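Local coordinates for protein dipeptidase (Streptococcus thermophilus, PDB 3PEB) that is probably a manganese-dependent hydrolase of the peptidase M24B family, here represented by its N-terminal creatinase/prolidase domain alone, at residues A[4-9]-A[30-35]; A[8-13]-A[128-133]; A[19-24]-A[98-103]. All blocks are in the same frame, centred on the assembly; numbering follows the deposited sequence. Where two conformers were deposited one is given.

Contact 1: residues A[4-9]-A[30-35]; sequences MSKLDR and VNYLTG
Lys6 meets Tyr32 with both its aliphatic chain and its amino group. The chain is extended beyond CG and runs under one face of the Tyr32 ring. Lys6 CD lies 4.0 Å from the Tyr32 ring centroid, 14° off the ring normal, a CH-pi contact over the face. Farther out, Lys6 NZ makes an off-centre cation-pi contact with the same ring. Lys6 NZ also donates to Tyr32 O at 2.8 Å. The C=O...N angle of this bond is 152°, and the donor is slightly tilted from the carbonyl plane. The ring can stand over the lysine because Tyr32 CG is anti to the backbone N (chi1 171°).

Next to this pair the side chains meet through apolar atoms. Lys6 CB touches Leu33 CD2 at 3.9 Å, and Leu7 CD2 packs against Leu33 CB at 4.1 Å. A water joins the backbones, accepting from Leu7 N and donating to Leu33 O at 2.9 Å. Lys6 and Leu7 sit in the first turn of helix 6-16, which a capping box starts. Asp8 N donates to Ser5 OG at 2.9 Å, and Ser5 N donates back to Asp8 OD2 at 3.0 Å. Outside the two segments, Met133 touches Lys6 and Tyr32, and Arg134 makes a cation-pi contact with the tyrosine.

The contact joins two helices of the creatinase/prolidase N-terminal domain, the start of 6-16 and the C-terminal turn of 27-34. The Tyr32 carbonyl belongs to that last turn. The lysine charge there would probably be favourable to the helix dipole, while its methylenes pack on the ring.

Contact 2: residues A[8-13]-A[128-133]; sequences DRIRHF and PFIHKM
Two helices of the creatinase/prolidase N-terminal domain, 6-16 and 127-133, pack here through their side chains. No hydrogen bond links the segments. Their axes approach to 11.6 Å, and their N-to-C directions lie 137° apart.

At one end the rings of Phe13 and Phe129 form an offset stack. Their centroids are 4.2 Å apart and their planes 20° from parallel. The side chains slide past each other in opposite directions, which brings each CB over the other residue's ring. Phe13 CB lies 3.8 Å from the Phe129 ring centroid, and Phe129 CB is placed likewise over Phe13. Both residues have CG anti to the backbone N (chi1 172° for Phe13), and both CB atoms point toward the facing helix. The opposite face of the Phe129 ring is covered by Met133 CG from the next turn of its own helix, so this ring is sandwiched. Tyr101 meets Phe13 edge-to-face and ties the pair to the central sheet.

In the middle, Ile10 reaches across with its terminal methyl. Ile10 CD1 meets Ile130 CD1 at 3.6 Å and Met133 SE at 3.9 Å. Ile10 CD1 also lies at the edge of the Phe129 ring, near its plane, 4.2 Å from Phe129 CE2. Leu33 of helix 27-34 packs on Ile10 as well.

At the other end Arg9 and Met133, a selenomethionine, approach from opposite directions. The arginine was deposited in two conformers. The guanidinium contact holds for the one described and is uncertain for the other. In the one described, the chain bends at chi3 and lays the guanidinium over the selenomethionine tip. Met133 CE sits over the centre of that flat group, 3.6 Å from Arg9 CZ.

Contact 3: residues A[19-24]-A[98-103]; sequences SGLAIV and PIIYAE
Strands 21-24 and 100-102 run parallel side by side, their axes 4.7 Å apart at closest approach and their directions 22° apart. They are neighbours in the mixed sheet of the creatinase/prolidase N-terminal domain. Ala22 pairs with Tyr101. Tyr101 N donates to Leu21 O at 2.9 Å, and Tyr101 O accepts from Ile23 N at 2.8 Å. Both bonds are nearly straight. Beyond this pair a water bridges the two chains, accepting from Glu103 N and donating to Ile23 O.

On one face, Ile23 CD1 packs on Ile100 CG2 at 3.7 Å, and Leu21 and Ala102 point the same way. Phe119 adds to this layer, touching Leu21, Ile23 and Ile100. The other face carries Ala22 and Tyr101, and Ile10 and Leu14 of helix 6-16 cover it.

Ser19 OG donates to Ile99 O at 2.6 Å, approaching from above the carbonyl plane. With OG anti to the backbone N (chi1 173°), Ser19 OG also sits at the edge of the Tyr101 ring, 3.4 Å from Tyr101 CD1. At the opposite end Glu103 reaches across to the end of strand 21-24. Glu103 OE2 is hydrogen-bonded to Thr29 OG1, while Glu103 OE1 accepts from the backbone N of Ser25 and of Asp26 and lies 3.3 Å from Val24 CG1.

In the fold
From the N terminus, helix 6-16 leads into strand 21-24 and then helix 27-34. Contact 1 closes this short loop by bringing 30-35 back onto 4-9. Contact 2 closes a far longer one, since 128-133 returns from the end of the chain to the same first helix. Contact 3 lies wholly within that span and joins strand 21-24 to 98-103. It crosses contact 1, because 19-24 falls between the two segments of contact 1 and 98-103 lies beyond both. Contacts 1 and 2 share Asp8 and Arg9. Ile10 packs on Ala22, and Val24 meets Val30 and Leu33, so the helices and the sheet form one packed unit.

Contact 1: residues A[4-9]-A[30-35]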
loop_
_atom_site.group_PDB
_atom_site.type_symbol
_atom_site.label_atom_id
_atom_site.label_comp_id
_atom_site.label_asym_id
_atom_site.label_seq_id
_atom_site.Cartn_x
_atom_site.Cartn_y
_atom_site.Cartn_z
HETATM N N MSE A 4 -1.416 19.026 8.539
HETATM C CA MSE A 4 -1.613 17.741 7.824
HETATM C C MSE A 4 -0.337 16.888 7.702
HETATM O O MSE A 4 0.696 17.368 7.225
HETATM C CB MSE A 4 -2.147 17.976 6.407
HETATM C CG MSE A 4 -3.669 18.167 6.265
HETATM SE SE MSE A 4 -4.155 17.628 4.437
HETATM C CE MSE A 4 -6.050 17.185 4.695
ATOM N N SER A 5 -0.436 15.617 8.101
ATOM C CA SER A 5 0.625 14.651 7.892
ATOM C C SER A 5 0.662 14.259 6.403
ATOM O O SER A 5 -0.239 14.598 5.620
ATOM C CB SER A 5 0.373 13.402 8.736
ATOM O OG SER A 5 -0.758 12.689 8.218
ATOM N N LYS A 6 1.710 13.550 6.013
ATOM C CA LYS A 6 1.815 13.120 4.619
ATOM C C LYS A 6 0.722 12.090 4.293
ATOM O O LYS A 6 0.179 12.088 3.195
ATOM C CB LYS A 6 3.209 12.548 4.354
ATOM C CG LYS A 6 4.329 13.598 4.417
ATOM C CD LYS A 6 5.669 12.903 4.366
ATOM C CE LYS A 6 6.865 13.775 4.711
ATOM N NZ LYS A 6 8.059 12.865 4.957
ATOM N N LEU A 7 0.396 11.219 5.246
ATOM C CA LEU A 7 -0.725 10.283 5.065
ATOM C C LEU A 7 -2.082 11.000 5.002
ATOM O O LEU A 7 -2.960 10.561 4.253
ATOM C CB LEU A 7 -0.717 9.202 6.150
ATOM C CG LEU A 7 0.420 8.197 6.027
ATOM C CD1 LEU A 7 0.533 7.288 7.276
ATOM C CD2 LEU A 7 0.265 7.347 4.738
ATOM N N ASP A 8 -2.248 12.085 5.764
ATOM C CA ASP A 8 -3.446 12.956 5.656
ATOM C C ASP A 8 -3.596 13.516 4.232
ATOM O O ASP A 8 -4.701 13.599 3.705
ATOM C CB ASP A 8 -3.395 14.149 6.616
ATOM C CG ASP A 8 -3.574 13.772 8.093
ATOM O OD1 ASP A 8 -4.111 12.695 8.442
ATOM O OD2 ASP A 8 -3.125 14.585 8.917
ATOM N N ARG A 9 -2.471 13.903 3.623
ATOM C CA ARG A 9 -2.480 14.477 2.281
ATOM C C ARG A 9 -2.881 13.423 1.256
ATOM O O ARG A 9 -3.602 13.720 0.333
ATOM C CB ARG A 9 -1.120 15.078 1.913
ATOM C CG ARG A 9 -0.841 16.422 2.561
ATOM C CD ARG A 9 0.256 17.172 1.817
ATOM N NE ARG A 9 1.559 16.974 2.425
ATOM C CZ ARG A 9 2.719 17.180 1.809
ATOM N NH1 ARG A 9 2.752 17.586 0.546
ATOM N NH2 ARG A 9 3.851 16.974 2.465
ATOM N N VAL A 30 7.084 4.592 0.365
ATOM C CA VAL A 30 6.725 4.084 1.680
ATOM C C VAL A 30 7.537 4.829 2.759
ATOM O O VAL A 30 6.991 5.287 3.748
ATOM C CB VAL A 30 6.908 2.565 1.801
ATOM C CG1 VAL A 30 6.714 2.133 3.247
ATOM C CG2 VAL A 30 5.905 1.803 0.896
ATOM N N ASN A 31 8.847 4.929 2.572
ATOM C CA ASN A 31 9.711 5.641 3.524
ATOM C C ASN A 31 9.331 7.118 3.631
ATOM O O ASN A 31 9.252 7.686 4.731
ATOM C CB ASN A 31 11.192 5.471 3.131
ATOM C CG ASN A 31 12.149 6.047 4.170
ATOM O OD1 ASN A 31 11.996 5.829 5.361
ATOM N ND2 ASN A 31 13.138 6.788 3.707
ATOM N N TYR A 32 9.077 7.741 2.490
ATOM C CA TYR A 32 8.661 9.148 2.465
ATOM C C TYR A 32 7.401 9.392 3.307
ATOM O O TYR A 32 7.378 10.307 4.130
ATOM C CB TYR A 32 8.459 9.608 1.020
ATOM C CG TYR A 32 7.839 10.971 0.880
ATOM C CD1 TYR A 32 8.552 12.126 1.204
ATOM C CD2 TYR A 32 6.533 11.107 0.431
ATOM C CE1 TYR A 32 7.966 13.383 1.081
ATOM C CE2 TYR A 32 5.941 12.350 0.300
ATOM C CZ TYR A 32 6.654 13.487 0.630
ATOM O OH TYR A 32 6.053 14.723 0.483
ATOM N N LEU A 33 6.402 8.518 3.162
ATOM C CA LEU A 33 5.124 8.697 3.823
ATOM C C LEU A 33 5.122 8.268 5.294
ATOM O O LEU A 33 4.314 8.768 6.059
ATOM C CB LEU A 33 4.031 7.903 3.113
ATOM C CG LEU A 33 3.680 8.312 1.692
ATOM C CD1 LEU A 33 2.673 7.327 1.082
ATOM C CD2 LEU A 33 3.167 9.752 1.664
ATOM N N THR A 34 5.974 7.308 5.674
ATOM C CA THR A 34 5.842 6.662 6.984
ATOM C C THR A 34 7.116 6.632 7.812
ATOM O O THR A 34 7.043 6.399 9.008
ATOM C CB THR A 34 5.368 5.176 6.864
ATOM O OG1 THR A 34 6.428 4.367 6.332
ATOM C CG2 THR A 34 4.137 5.034 5.993
ATOM N N GLY A 35 8.275 6.844 7.191
ATOM C CA GLY A 35 9.554 6.723 7.888
ATOM C C GLY A 35 10.062 5.291 8.038
ATOM O O GLY A 35 11.122 5.074 8.619
HETATM O O HOH W 1 2.495 10.606 7.380
#

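Contact 2: residues A[8-13]-A[128-133]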
loop_
_atom_site.group_PDB
_atom_site.type_symbol
_atom_site.label_atom_id
_atom_site.label_comp_id
_atom_site.label_asym_id
_atom_site.label_seq_id
_atom_site.Cartn_x
_atom_site.Cartn_y
_atom_site.Cartn_z
ATOM N N ASP A 8 -2.248 12.085 5.764
ATOM C CA ASP A 8 -3.446 12.956 5.656
ATOM C C ASP A 8 -3.596 13.516 4.232
ATOM O O ASP A 8 -4.701 13.599 3.705
ATOM C CB ASP A 8 -3.395 14.149 6.616
ATOM C CG ASP A 8 -3.574 13.772 8.093
ATOM O OD1 ASP A 8 -4.111 12.695 8.442
ATOM O OD2 ASP A 8 -3.125 14.585 8.917
ATOM N N ARG A 9 -2.471 13.903 3.623
ATOM C CA ARG A 9 -2.480 14.477 2.281
ATOM C C ARG A 9 -2.881 13.423 1.256
ATOM O O ARG A 9 -3.602 13.720 0.333
ATOM C CB ARG A 9 -1.120 15.078 1.913
ATOM C CG ARG A 9 -0.841 16.422 2.561
ATOM C CD ARG A 9 0.256 17.172 1.817
ATOM N NE ARG A 9 1.559 16.974 2.425
ATOM C CZ ARG A 9 2.719 17.180 1.809
ATOM N NH1 ARG A 9 2.752 17.586 0.546
ATOM N NH2 ARG A 9 3.851 16.974 2.465
ATOM N N ILE A 10 -2.407 12.186 1.432
ATOM C CA ILE A 10 -2.817 11.070 0.556
ATOM C C ILE A 10 -4.320 10.858 0.697
ATOM O O ILE A 10 -5.019 10.694 -0.300
ATOM C CB ILE A 10 -2.087 9.739 0.867
ATOM C CG1 ILE A 10 -0.593 9.858 0.526
ATOM C CG2 ILE A 10 -2.754 8.555 0.069
ATOM C CD1 ILE A 10 -0.251 9.673 -0.985
ATOM N N ARG A 11 -4.815 10.829 1.934
ATOM C CA ARG A 11 -6.249 10.609 2.148
ATOM C C ARG A 11 -7.109 11.747 1.565
ATOM O O ARG A 11 -8.178 11.488 1.017
ATOM C CB ARG A 11 -6.563 10.381 3.632
ATOM C CG ARG A 11 -6.087 8.996 4.158
ATOM C CD ARG A 11 -6.565 8.737 5.585
ATOM N NE ARG A 11 -5.732 9.474 6.522
ATOM C CZ ARG A 11 -4.686 8.984 7.177
ATOM N NH1 ARG A 11 -4.331 7.711 7.076
ATOM N NH2 ARG A 11 -3.998 9.779 7.984
ATOM N N HIS A 12 -6.633 12.993 1.642
ATOM C CA HIS A 12 -7.355 14.133 1.054
ATOM C C HIS A 12 -7.445 13.965 -0.467
ATOM O O HIS A 12 -8.491 14.199 -1.079
ATOM C CB HIS A 12 -6.656 15.464 1.433
ATOM C CG HIS A 12 -7.289 16.688 0.838
ATOM N ND1 HIS A 12 -8.289 17.393 1.476
ATOM C CD2 HIS A 12 -7.052 17.347 -0.325
ATOM C CE1 HIS A 12 -8.651 18.424 0.726
ATOM N NE2 HIS A 12 -7.925 18.410 -0.377
ATOM N N PHE A 13 -6.329 13.585 -1.074
ATOM C CA PHE A 13 -6.279 13.338 -2.506
ATOM C C PHE A 13 -7.244 12.226 -2.917
ATOM O O PHE A 13 -7.977 12.379 -3.904
ATOM C CB PHE A 13 -4.854 12.975 -2.925
ATOM C CG PHE A 13 -4.755 12.514 -4.347
ATOM C CD1 PHE A 13 -4.900 11.192 -4.661
ATOM C CD2 PHE A 13 -4.576 13.431 -5.381
ATOM C CE1 PHE A 13 -4.809 10.754 -6.008
ATOM C CE2 PHE A 13 -4.492 13.015 -6.713
ATOM C CZ PHE A 13 -4.622 11.669 -7.019
ATOM N N PRO A 128 1.809 10.650 -10.369
ATOM C CA PRO A 128 1.891 12.102 -10.519
ATOM C C PRO A 128 1.676 12.864 -9.193
ATOM O O PRO A 128 2.424 13.799 -8.885
ATOM C CB PRO A 128 0.786 12.408 -11.531
ATOM C CG PRO A 128 0.724 11.161 -12.389
ATOM C CD PRO A 128 0.906 10.048 -11.374
ATOM N N PHE A 129 0.715 12.416 -8.393
ATOM C CA PHE A 129 0.499 13.028 -7.098
ATOM C C PHE A 129 1.708 12.867 -6.170
ATOM O O PHE A 129 2.104 13.846 -5.486
ATOM C CB PHE A 129 -0.763 12.522 -6.441
ATOM C CG PHE A 129 -1.073 13.244 -5.152
ATOM C CD1 PHE A 129 -1.385 14.592 -5.178
ATOM C CD2 PHE A 129 -0.985 12.602 -3.925
ATOM C CE1 PHE A 129 -1.642 15.299 -3.989
ATOM C CE2 PHE A 129 -1.248 13.313 -2.732
ATOM C CZ PHE A 129 -1.568 14.642 -2.782
ATOM N N ILE A 130 2.331 11.683 -6.168
ATOM C CA ILE A 130 3.509 11.480 -5.333
ATOM C C ILE A 130 4.616 12.476 -5.723
ATOM O O ILE A 130 5.218 13.097 -4.844
ATOM C CB ILE A 130 4.022 10.023 -5.344
ATOM C CG1 ILE A 130 2.967 9.048 -4.785
ATOM C CG2 ILE A 130 5.353 9.895 -4.578
ATOM C CD1 ILE A 130 2.383 9.399 -3.441
ATOM N N HIS A 131 4.869 12.648 -7.024
ATOM C CA HIS A 131 5.862 13.632 -7.471
ATOM C C HIS A 131 5.484 15.055 -7.029
ATOM O O HIS A 131 6.338 15.815 -6.570
ATOM C CB HIS A 131 6.053 13.568 -8.992
ATOM C CG HIS A 131 6.734 12.319 -9.466
ATOM N ND1 HIS A 131 7.767 11.721 -8.774
ATOM C CD2 HIS A 131 6.550 11.574 -10.583
ATOM C CE1 HIS A 131 8.169 10.644 -9.430
ATOM N NE2 HIS A 131 7.453 10.540 -10.536
ATOM N N LYS A 132 4.205 15.401 -7.151
ATOM C CA LYS A 132 3.701 16.716 -6.743
ATOM C C LYS A 132 3.977 16.969 -5.249
ATOM O O LYS A 132 4.412 18.059 -4.869
ATOM C CB LYS A 132 2.201 16.796 -7.008
ATOM C CG LYS A 132 1.598 18.179 -7.051
ATOM C CD LYS A 132 0.116 18.107 -7.485
ATOM C CE LYS A 132 -0.376 19.419 -8.124
ATOM N NZ LYS A 132 -0.552 20.502 -7.113
HETATM N N MSE A 133 3.752 15.952 -4.415
HETATM C CA MSE A 133 3.988 16.084 -2.977
HETATM C C MSE A 133 5.432 16.446 -2.668
HETATM O O MSE A 133 5.702 17.150 -1.698
HETATM C CB MSE A 133 3.654 14.789 -2.235
HETATM C CG MSE A 133 2.195 14.525 -2.071
HETATM SE SE MSE A 133 1.943 12.910 -0.984
HETATM C CE MSE A 133 2.302 13.726 0.748
#

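Contact 3: residues A[19-24]-A[98-103]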
loop_
_atom_site.group_PDB
_atom_site.type_symbol
_atom_site.label_atom_id
_atom_site.label_comp_id
_atom_site.label_asym_id
_atom_site.label_seq_id
_atom_site.Cartn_x
_atom_site.Cartn_y
_atom_site.Cartn_z
ATOM N N SER A 19 -11.885 7.953 -4.477
ATOM C CA SER A 19 -11.184 6.704 -4.296
ATOM C C SER A 19 -11.089 6.299 -2.850
ATOM O O SER A 19 -10.711 7.101 -1.989
ATOM C CB SER A 19 -9.762 6.825 -4.866
ATOM O OG SER A 19 -8.992 5.676 -4.571
ATOM N N GLY A 20 -11.359 5.021 -2.578
ATOM C CA GLY A 20 -11.315 4.516 -1.214
ATOM C C GLY A 20 -9.956 4.021 -0.742
ATOM O O GLY A 20 -9.795 3.708 0.440
ATOM N N LEU A 21 -8.970 3.963 -1.633
ATOM C CA LEU A 21 -7.714 3.326 -1.294
ATOM C C LEU A 21 -6.562 3.717 -2.201
ATOM O O LEU A 21 -6.714 3.729 -3.445
ATOM C CB LEU A 21 -7.873 1.799 -1.359
ATOM C CG LEU A 21 -6.605 0.931 -1.119
ATOM C CD1 LEU A 21 -6.078 1.008 0.320
ATOM C CD2 LEU A 21 -6.908 -0.546 -1.473
ATOM N N ALA A 22 -5.413 4.018 -1.589
ATOM C CA ALA A 22 -4.138 4.073 -2.322
ATOM C C ALA A 22 -3.295 2.854 -1.942
ATOM O O ALA A 22 -3.137 2.531 -0.757
ATOM C CB ALA A 22 -3.327 5.379 -2.013
ATOM N N ILE A 23 -2.701 2.228 -2.951
ATOM C CA ILE A 23 -1.760 1.128 -2.733
ATOM C C ILE A 23 -0.396 1.642 -3.132
ATOM O O ILE A 23 -0.132 1.879 -4.314
ATOM C CB ILE A 23 -2.115 -0.142 -3.570
ATOM C CG1 ILE A 23 -3.522 -0.620 -3.224
ATOM C CG2 ILE A 23 -1.062 -1.271 -3.306
ATOM C CD1 ILE A 23 -4.014 -1.838 -4.065
ATOM N N VAL A 24 0.463 1.818 -2.134
ATOM C CA VAL A 24 1.790 2.370 -2.306
ATOM C C VAL A 24 2.768 1.203 -2.326
ATOM O O VAL A 24 2.782 0.385 -1.404
ATOM C CB VAL A 24 2.114 3.379 -1.164
ATOM C CG1 VAL A 24 3.565 3.910 -1.255
ATOM C CG2 VAL A 24 1.128 4.571 -1.211
ATOM N N PRO A 98 -14.318 0.780 -5.488
ATOM C CA PRO A 98 -14.523 1.105 -6.891
ATOM C C PRO A 98 -13.349 1.742 -7.634
ATOM O O PRO A 98 -13.105 1.394 -8.787
ATOM C CB PRO A 98 -15.711 2.052 -6.858
ATOM C CG PRO A 98 -16.491 1.616 -5.676
ATOM C CD PRO A 98 -15.466 1.195 -4.658
ATOM N N ILE A 99 -12.644 2.672 -6.997
ATOM C CA ILE A 99 -11.490 3.311 -7.607
ATOM C C ILE A 99 -10.291 3.205 -6.676
ATOM O O ILE A 99 -10.354 3.633 -5.504
ATOM C CB ILE A 99 -11.760 4.787 -7.937
ATOM C CG1 ILE A 99 -12.986 4.934 -8.849
ATOM C CG2 ILE A 99 -10.518 5.409 -8.558
ATOM C CD1 ILE A 99 -13.447 6.351 -9.070
ATOM N N ILE A 100 -9.208 2.611 -7.179
ATOM C CA ILE A 100 -8.010 2.390 -6.391
ATOM C C ILE A 100 -6.838 3.083 -7.049
ATOM O O ILE A 100 -6.615 2.905 -8.255
ATOM C CB ILE A 100 -7.708 0.892 -6.258
ATOM C CG1 ILE A 100 -8.877 0.179 -5.578
ATOM C CG2 ILE A 100 -6.391 0.642 -5.494
ATOM C CD1 ILE A 100 -8.771 -1.327 -5.588
ATOM N N TYR A 101 -6.070 3.855 -6.270
ATOM C CA TYR A 101 -4.883 4.512 -6.802
ATOM C C TYR A 101 -3.641 3.656 -6.526
ATOM O O TYR A 101 -3.492 3.125 -5.447
ATOM C CB TYR A 101 -4.708 5.934 -6.248
ATOM C CG TYR A 101 -5.489 6.940 -7.057
ATOM C CD1 TYR A 101 -6.847 7.132 -6.830
ATOM C CD2 TYR A 101 -4.880 7.653 -8.092
ATOM C CE1 TYR A 101 -7.576 8.023 -7.602
ATOM C CE2 TYR A 101 -5.586 8.543 -8.862
ATOM C CZ TYR A 101 -6.943 8.731 -8.613
ATOM O OH TYR A 101 -7.651 9.600 -9.384
ATOM N N ALA A 102 -2.749 3.560 -7.509
ATOM C CA ALA A 102 -1.507 2.805 -7.363
ATOM C C ALA A 102 -0.405 3.482 -8.165
ATOM O O ALA A 102 -0.671 4.326 -9.035
ATOM C CB ALA A 102 -1.699 1.325 -7.792
ATOM N N GLU A 103 0.845 3.156 -7.847
ATOM C CA GLU A 103 1.963 3.858 -8.462
ATOM C C GLU A 103 2.374 3.144 -9.754
ATOM O O GLU A 103 3.168 2.212 -9.707
ATOM C CB GLU A 103 3.151 3.924 -7.514
ATOM C CG GLU A 103 2.866 4.666 -6.200
ATOM C CD GLU A 103 4.056 4.642 -5.278
ATOM O OE1 GLU A 103 4.169 3.642 -4.525
ATOM O OE2 GLU A 103 4.893 5.594 -5.331
HETATM O O HOH W 2 -13.609 4.183 -4.658
HETATM O O HOH W 3 1.411 0.903 -6.282
#